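Local structure of uncharacterized protein AF_0924 (Archaeoglobus fulgidus, 3DT5) at residues E20-E24 / K25-P29; V38-A41 / Q42-D45; A74-A78 / G79-W83. The protein is of unknown function but is probably a membrane protein, of which this chain is the C-terminal domain, binding a calcium ion in the crystal. All coordinates share one frame; numbering follows the deposited sequence. Where two conformers were deposited one is given.

Contact 1 (E20-E24 / K25-P29). With EDO (1,2-ethanediol), chain C.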
loop_
_atom_site.group_PDB
_atom_site.type_symbol
_atom_site.label_atom_id
_atom_site.label_comp_id
_atom_site.label_asym_id
_atom_site.label_seq_id
_atom_site.Cartn_x
_atom_site.Cartn_y
_atom_site.Cartn_z
ATOM N N GLU A 20 -6.983 5.321 -13.501
ATOM C CA GLU A 20 -7.804 4.301 -12.827
ATOM C C GLU A 20 -7.001 3.015 -12.576
ATOM O O GLU A 20 -7.137 2.417 -11.521
ATOM C CB GLU A 20 -9.089 3.993 -13.622
ATOM C CG GLU A 20 -10.207 5.078 -13.515
ATOM C CD GLU A 20 -11.336 4.954 -14.582
ATOM O OE1 GLU A 20 -11.400 3.927 -15.290
ATOM O OE2 GLU A 20 -12.169 5.896 -14.714
ATOM N N ASP A 21 -6.164 2.596 -13.540
ATOM C CA ASP A 21 -5.324 1.388 -13.387
ATOM C C ASP A 21 -4.308 1.555 -12.238
ATOM O O ASP A 21 -4.060 0.604 -11.512
ATOM C CB ASP A 21 -4.550 1.012 -14.653
ATOM C CG ASP A 21 -5.438 0.465 -15.759
ATOM O OD1 ASP A 21 -6.610 0.132 -15.489
ATOM O OD2 ASP A 21 -4.957 0.372 -16.907
ATOM N N ARG A 22 -3.718 2.740 -12.100
ATOM C CA ARG A 22 -2.806 2.976 -10.993
ATOM C C ARG A 22 -3.566 2.790 -9.655
ATOM O O ARG A 22 -3.065 2.096 -8.752
ATOM C CB ARG A 22 -2.158 4.371 -11.079
ATOM C CG ARG A 22 -1.312 4.621 -12.330
ATOM C CD ARG A 22 -0.665 6.036 -12.180
ATOM N NE ARG A 22 0.449 5.994 -11.232
ATOM C CZ ARG A 22 0.973 7.048 -10.596
ATOM N NH1 ARG A 22 0.575 8.297 -10.848
ATOM N NH2 ARG A 22 1.968 6.853 -9.747
ATOM N N LEU A 23 -4.713 3.450 -9.497
ATOM C CA LEU A 23 -5.517 3.323 -8.279
ATOM C C LEU A 23 -5.951 1.885 -8.027
ATOM O O LEU A 23 -5.816 1.360 -6.906
ATOM C CB LEU A 23 -6.755 4.227 -8.322
ATOM C CG LEU A 23 -6.420 5.726 -8.389
ATOM C CD1 LEU A 23 -7.710 6.522 -8.680
ATOM C CD2 LEU A 23 -5.771 6.218 -7.074
ATOM N N GLU A 24 -6.489 1.233 -9.057
ATOM C CA GLU A 24 -7.108 -0.062 -8.854
ATOM C C GLU A 24 -6.099 -1.194 -8.770
ATOM O O GLU A 24 -6.376 -2.196 -8.139
ATOM C CB GLU A 24 -8.122 -0.387 -9.940
ATOM C CG GLU A 24 -9.380 0.488 -9.878
ATOM C CD GLU A 24 -10.316 0.249 -11.072
ATOM O OE1 GLU A 24 -10.063 -0.687 -11.889
ATOM O OE2 GLU A 24 -11.332 0.983 -11.183
ATOM N N LYS A 25 -4.958 -1.069 -9.430
ATOM C CA LYS A 25 -4.050 -2.229 -9.505
ATOM C C LYS A 25 -2.884 -2.046 -8.522
ATOM O O LYS A 25 -2.148 -2.988 -8.266
ATOM C CB LYS A 25 -3.511 -2.464 -10.936
ATOM C CG LYS A 25 -4.619 -2.855 -11.981
ATOM C CD LYS A 25 -3.975 -2.962 -13.359
ATOM C CE LYS A 25 -4.977 -3.354 -14.396
ATOM N NZ LYS A 25 -4.339 -4.275 -15.402
ATOM N N PHE A 26 -2.694 -0.836 -8.022
ATOM C CA PHE A 26 -1.545 -0.584 -7.158
ATOM C C PHE A 26 -1.959 0.048 -5.828
ATOM O O PHE A 26 -1.857 -0.607 -4.800
ATOM C CB PHE A 26 -0.462 0.282 -7.869
ATOM C CG PHE A 26 0.770 0.471 -6.999
ATOM C CD1 PHE A 26 1.809 -0.471 -7.013
ATOM C CD2 PHE A 26 0.832 1.530 -6.119
ATOM C CE1 PHE A 26 2.939 -0.352 -6.180
ATOM C CE2 PHE A 26 1.961 1.682 -5.249
ATOM C CZ PHE A 26 2.993 0.732 -5.285
ATOM N N TYR A 27 -2.463 1.284 -5.859
ATOM C CA TYR A 27 -2.664 2.024 -4.602
ATOM C C TYR A 27 -3.702 1.353 -3.699
ATOM O O TYR A 27 -3.441 1.088 -2.542
ATOM C CB TYR A 27 -3.059 3.473 -4.879
ATOM C CG TYR A 27 -1.874 4.239 -5.411
ATOM C CD1 TYR A 27 -0.837 4.632 -4.545
ATOM C CD2 TYR A 27 -1.717 4.442 -6.777
ATOM C CE1 TYR A 27 0.320 5.274 -5.056
ATOM C CE2 TYR A 27 -0.572 5.077 -7.297
ATOM C CZ TYR A 27 0.429 5.497 -6.418
ATOM O OH TYR A 27 1.560 6.111 -6.874
ATOM N N ILE A 28 -4.886 1.106 -4.243
ATOM C CA ILE A 28 -5.964 0.535 -3.426
ATOM C C ILE A 28 -5.617 -0.866 -2.874
ATOM O O ILE A 28 -5.751 -1.095 -1.673
ATOM C CB ILE A 28 -7.318 0.577 -4.172
ATOM C CG1 ILE A 28 -7.718 2.050 -4.384
ATOM C CG2 ILE A 28 -8.441 -0.246 -3.380
ATOM C CD1 ILE A 28 -8.834 2.280 -5.379
ATOM N N PRO A 29 -5.164 -1.816 -3.738
ATOM C CA PRO A 29 -4.825 -3.107 -3.118
ATOM C C PRO A 29 -3.716 -3.036 -2.083
ATOM O O PRO A 29 -3.792 -3.738 -1.087
ATOM C CB PRO A 29 -4.418 -4.017 -4.294
ATOM C CG PRO A 29 -4.497 -3.196 -5.497
ATOM C CD PRO A 29 -5.048 -1.835 -5.201
HETATM C C1 EDO C . 1.183 10.894 -7.434
HETATM O O1 EDO C . 2.087 11.984 -7.264
HETATM C C2 EDO C . 2.039 9.624 -7.557
HETATM O O2 EDO C . 2.484 9.556 -8.885
#

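Contact 2 (V38-A41 / Q42-D45). With CA (calcium ion), chain B.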
loop_
_atom_site.group_PDB
_atom_site.type_symbol
_atom_site.label_atom_id
_atom_site.label_comp_id
_atom_site.label_asym_id
_atom_site.label_seq_id
_atom_site.Cartn_x
_atom_site.Cartn_y
_atom_site.Cartn_z
ATOM N N VAL A 38 -8.994 -8.025 5.721
ATOM C CA VAL A 38 -8.904 -9.079 4.701
ATOM C C VAL A 38 -7.507 -9.707 4.624
ATOM O O VAL A 38 -6.504 -9.017 4.562
ATOM C CB VAL A 38 -9.305 -8.524 3.326
ATOM C CG1 VAL A 38 -9.063 -9.556 2.229
ATOM C CG2 VAL A 38 -10.810 -8.093 3.346
ATOM N N TYR A 39 -7.445 -11.026 4.661
ATOM C CA TYR A 39 -6.176 -11.729 4.678
ATOM C C TYR A 39 -6.497 -13.121 4.219
ATOM O O TYR A 39 -7.512 -13.687 4.653
ATOM C CB TYR A 39 -5.565 -11.791 6.101
ATOM C CG TYR A 39 -4.377 -12.719 6.133
ATOM C CD1 TYR A 39 -3.104 -12.279 5.728
ATOM C CD2 TYR A 39 -4.530 -14.072 6.477
ATOM C CE1 TYR A 39 -1.988 -13.168 5.710
ATOM C CE2 TYR A 39 -3.428 -14.971 6.437
ATOM C CZ TYR A 39 -2.164 -14.496 6.068
ATOM O OH TYR A 39 -1.082 -15.360 6.008
ATOM N N THR A 40 -5.668 -13.663 3.326
ATOM C CA THR A 40 -5.862 -15.010 2.754
ATOM C C THR A 40 -4.512 -15.657 2.687
ATOM O O THR A 40 -3.509 -14.988 2.952
ATOM C CB THR A 40 -6.390 -14.947 1.307
ATOM O OG1 THR A 40 -5.378 -14.369 0.445
ATOM C CG2 THR A 40 -7.654 -14.108 1.269
ATOM N N ALA A 41 -4.466 -16.933 2.309
ATOM C CA ALA A 41 -3.187 -17.593 2.130
ATOM C C ALA A 41 -2.388 -16.989 0.958
ATOM O O ALA A 41 -1.236 -17.382 0.716
ATOM C CB ALA A 41 -3.419 -19.092 1.872
ATOM N N GLN A 42 -3.015 -16.093 0.193
ATOM C CA GLN A 42 -2.366 -15.513 -0.979
ATOM C C GLN A 42 -1.909 -14.065 -0.748
ATOM O O GLN A 42 -1.225 -13.494 -1.592
ATOM C CB GLN A 42 -3.307 -15.567 -2.181
ATOM C CG GLN A 42 -3.428 -16.961 -2.791
ATOM C CD GLN A 42 -4.316 -17.855 -1.953
ATOM O OE1 GLN A 42 -5.425 -17.471 -1.561
ATOM N NE2 GLN A 42 -3.828 -19.045 -1.654
ATOM N N THR A 43 -2.280 -13.483 0.385
ATOM C CA THR A 43 -1.991 -12.077 0.646
ATOM C C THR A 43 -0.502 -11.732 0.652
ATOM O O THR A 43 -0.121 -10.736 0.065
ATOM C CB THR A 43 -2.644 -11.585 1.933
ATOM O OG1 THR A 43 -4.045 -11.863 1.835
ATOM C CG2 THR A 43 -2.477 -10.018 2.093
ATOM N N GLU A 44 0.339 -12.522 1.316
ATOM C CA GLU A 44 1.766 -12.167 1.297
ATOM C C GLU A 44 2.288 -12.180 -0.137
ATOM O O GLU A 44 3.089 -11.308 -0.523
ATOM C CB GLU A 44 2.570 -13.168 2.153
ATOM C CG GLU A 44 2.254 -13.110 3.657
ATOM C CD GLU A 44 3.409 -13.665 4.517
ATOM O OE1 GLU A 44 4.492 -13.994 3.969
ATOM O OE2 GLU A 44 3.253 -13.767 5.754
ATOM N N ASP A 45 1.865 -13.178 -0.934
ATOM C CA ASP A 45 2.331 -13.246 -2.322
ATOM C C ASP A 45 1.768 -12.092 -3.165
ATOM O O ASP A 45 2.476 -11.541 -4.062
ATOM C CB ASP A 45 1.999 -14.578 -2.976
ATOM C CG ASP A 45 2.811 -15.738 -2.404
ATOM O OD1 ASP A 45 4.024 -15.578 -2.109
ATOM O OD2 ASP A 45 2.212 -16.815 -2.256
HETATM CA CA CA B . 5.667 -14.294 6.175
HETATM O O HOH W 1 1.273 -14.424 7.271
HETATM O O HOH W 2 -0.523 -14.844 2.946
HETATM O O HOH W 3 1.018 -15.722 0.114
#

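Contact 3 (A74-A78 / G79-W83). With CA (calcium ion), chain B.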
loop_
_atom_site.group_PDB
_atom_site.type_symbol
_atom_site.label_atom_id
_atom_site.label_comp_id
_atom_site.label_asym_id
_atom_site.label_seq_id
_atom_site.Cartn_x
_atom_site.Cartn_y
_atom_site.Cartn_z
ATOM N N ALA A 74 7.711 -10.675 7.746
ATOM C CA ALA A 74 6.524 -10.483 8.597
ATOM C C ALA A 74 5.528 -11.632 8.401
ATOM O O ALA A 74 5.639 -12.370 7.440
ATOM C CB ALA A 74 5.858 -9.133 8.257
ATOM N N ASP A 75 4.593 -11.775 9.343
ATOM C CA ASP A 75 3.526 -12.779 9.338
ATOM C C ASP A 75 2.350 -12.208 10.078
ATOM O O ASP A 75 2.530 -11.399 10.984
ATOM C CB ASP A 75 3.926 -14.071 10.107
ATOM C CG ASP A 75 4.906 -14.933 9.353
ATOM O OD1 ASP A 75 4.676 -15.196 8.152
ATOM O OD2 ASP A 75 5.868 -15.433 9.984
ATOM N N LYS A 76 1.145 -12.692 9.752
ATOM C CA LYS A 76 -0.031 -12.524 10.637
ATOM C C LYS A 76 -0.125 -13.816 11.506
ATOM O O LYS A 76 -0.142 -14.922 10.976
ATOM C CB LYS A 76 -1.337 -12.339 9.831
ATOM C CG LYS A 76 -1.324 -11.018 9.077
ATOM C CD LYS A 76 -2.716 -10.470 8.866
ATOM C CE LYS A 76 -2.707 -9.185 7.957
ATOM N NZ LYS A 76 -4.050 -8.488 8.027
ATOM N N ILE A 77 -0.153 -13.631 12.825
ATOM C CA ILE A 77 -0.058 -14.733 13.786
ATOM C C ILE A 77 -1.247 -14.638 14.727
ATOM O O ILE A 77 -1.749 -13.521 14.958
ATOM C CB ILE A 77 1.232 -14.551 14.587
ATOM C CG1 ILE A 77 2.444 -14.635 13.622
ATOM C CG2 ILE A 77 1.349 -15.550 15.725
ATOM C CD1 ILE A 77 3.746 -13.938 14.199
ATOM N N ALA A 78 -1.717 -15.803 15.233
ATOM C CA ALA A 78 -2.670 -15.888 16.350
ATOM C C ALA A 78 -4.056 -15.371 16.011
ATOM O O ALA A 78 -4.818 -15.053 16.936
ATOM C CB ALA A 78 -2.137 -15.167 17.593
ATOM N N GLY A 79 -4.354 -15.239 14.713
ATOM C CA GLY A 79 -5.653 -14.679 14.286
ATOM C C GLY A 79 -5.673 -13.149 14.245
ATOM O O GLY A 79 -6.700 -12.565 13.934
ATOM N N SER A 80 -4.543 -12.504 14.566
ATOM C CA SER A 80 -4.460 -11.039 14.542
ATOM C C SER A 80 -4.595 -10.479 13.106
ATOM O O SER A 80 -4.188 -11.123 12.114
ATOM C CB SER A 80 -3.119 -10.571 15.156
ATOM O OG SER A 80 -3.052 -9.142 15.168
ATOM N N ALA A 81 -5.166 -9.280 12.984
ATOM C CA ALA A 81 -5.124 -8.535 11.747
ATOM C C ALA A 81 -3.775 -7.822 11.564
ATOM O O ALA A 81 -3.528 -7.238 10.495
ATOM C CB ALA A 81 -6.306 -7.501 11.684
ATOM N N ASN A 82 -2.906 -7.831 12.583
ATOM C CA ASN A 82 -1.654 -7.079 12.451
ATOM C C ASN A 82 -0.620 -7.910 11.765
ATOM O O ASN A 82 -0.560 -9.125 11.988
ATOM C CB ASN A 82 -1.069 -6.670 13.807
ATOM C CG ASN A 82 -1.920 -5.624 14.503
ATOM O OD1 ASN A 82 -2.528 -4.741 13.863
ATOM N ND2 ASN A 82 -2.036 -5.764 15.822
ATOM N N TRP A 83 0.188 -7.240 10.934
ATOM C CA TRP A 83 1.397 -7.835 10.398
ATOM C C TRP A 83 2.471 -7.708 11.497
ATOM O O TRP A 83 2.754 -6.617 11.965
ATOM C CB TRP A 83 1.867 -7.095 9.133
ATOM C CG TRP A 83 0.978 -7.307 7.941
ATOM C CD1 TRP A 83 0.071 -6.398 7.410
ATOM C CD2 TRP A 83 0.890 -8.486 7.152
ATOM N NE1 TRP A 83 -0.563 -6.960 6.309
ATOM C CE2 TRP A 83 -0.049 -8.227 6.114
ATOM C CE3 TRP A 83 1.565 -9.732 7.178
ATOM C CZ2 TRP A 83 -0.398 -9.198 5.151
ATOM C CZ3 TRP A 83 1.249 -10.683 6.173
ATOM C CH2 TRP A 83 0.283 -10.402 5.180
HETATM CA CA CA B . 5.667 -14.294 6.175
HETATM O O HOH W 4 0.358 -10.927 13.761
#

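Contact 1 (E20-E24 / K25-P29)
Arg22 and Tyr27 run side by side from one face of helix 16-35, where a wider pi-type turn at residues 25-27 interrupts the regular alpha pattern. Two bonds mark the change: Tyr27 N reaches Arg22 O at 3.1 Å and Ile28 N reaches Leu23 O at 2.8 Å. On the packed side Tyr27 CG lies beside its backbone N (chi1 -72°), which lays the ring alongside Arg22, turned 73° from the guanidinium with CE2 over one face of that group. Phe26 CD2 sits 3.7 Å above the centre of the Tyr27 ring, and Leu101 and Phe105 of helix 88-116 add further cover. Tyr27 OH bonds to Glu104 and to the backbone N of Gly59, while Arg22 NE is held by the carbonyl of Leu57. Were the Tyr27 ring cut back to an alanine, Glu104 would probably lose its phenolic mate and a gap would open beside Phe26. The solvent side is looser: Asp21 and exposed Lys25 point the same way, but Asp21 OD2 and Lys25 NZ stay 4.9 Å apart, too far for a salt bridge. At the far end of Arg22, NH1 and NH2 both donate to O2 of an ethanediol, probably from the crystallisation liquor, NH2 at 2.9 Å.

Contact 2 (V38-A41 / Q42-D45)
A capping box opens helix 43-52, formed by Thr40 and Thr43 across a type I beta turn. Thr43 OG1 reaches back to accept from Thr40 N at 2.8 Å, its hydroxyl standing beside its own backbone N and anti to the carbonyl carbon (chi1 -55°). Thr40 OG1 in turn accepts from Gln42 N at 2.9 Å, a capping bond made with the hydroxyl set between the backbone N and the carbonyl carbon (chi1 66°). The two threonine side chains cross at about a right angle. The turn is closed by Thr43 N, which donates to Thr40 O at 3.2 Å. Tyr39 leans over this start, its CD1 3.9 Å from Thr43 CB, while the ring meets that carbon obliquely.

Waters bridge the loop to the first turn of the helix. One donates to Thr40 O and accepts from Glu44 N; another links Ala41 O to Asp45 N in the same manner. A third joins Tyr39 OH at 2.8 Å to Glu44 OE2, to which it donates, so this water stands in the second shell of the metal and the phenol just beyond it. Glu44 grips the calcium ion with both carboxylate oxygens, OE1 and OE2 each at 2.5 Å from it; Lys71, Ala74 and Asp75 complete the protein ligands. Asp45 OD1 makes a salt bridge to Lys71, tying a charge on this turn to a ligand-bearing residue. A threonine side chain accepting from the N-H of the residue three before it, whose own hydroxyl takes a backbone N-H of the turn, is typical of a capping box at a helix N-terminus, here beside a bidentate glutamate at a calcium site.

Contact 3 (A74-A78 / G79-W83)
With CG beside the backbone N (chi1 -67°) and the chain extended beyond it, Lys76 reaches across the hairpin and lays its end over the indole of Trp83. CE rides 3.3 Å above the ring plane, offset toward the rim, in a CH-pi contact with the five-membered ring. NZ adds a cation-pi contact at 4.5 Å from the centroid of that ring, 26° off its normal. The same NZ donates to Ala81 O at 2.8 Å, coming from above the carbonyl plane, so the ammonium is shared between a ring face and a backbone oxygen.

Farther out, a type I' turn from Ile77 to Ser80 reverses the chain, closed by Ser80 N to Ile77 O at 3.0 Å. Ser80 OG then accepts from Asn82 N in an ST turn, and a water bridges Ile77 N to Asn82 O. At the other end, Ala74 O at 2.3 Å and Asp75 OD1 at 2.4 Å bind the calcium ion, while Asp75 OD2 bonds to Tyr86. Trp83 NE1 donates to Ala33 O on helix 16-35, and its ring touches Ile47 of helix 43-52, while its backbone pairs with Leu129 and Gly131, placing strand 83-85 between strands 74-75 and 130-131.

In the fold
Along the chain the three contacts come in series. Contact 1 lies midway along helix 16-35; contact 2 starts the next helix, 43-52, with centres about 17 Å apart and nearest atoms about 7 Å apart. Contact 3, the hairpin joining strands 74-75 and 83-85, is centred about 24 Å from contact 1, on the opposite side of the chain's centre. Contacts 2 and 3 touch, their centres about 11 Å apart: Tyr39 and Glu44 pack on Trp83, and both contacts supply ligands to one calcium ion. The metal thus joins the first turn of helix 43-52 to the outer strand 74-75, while contact 1 belongs to the packing of helices 16-35 and 88-116.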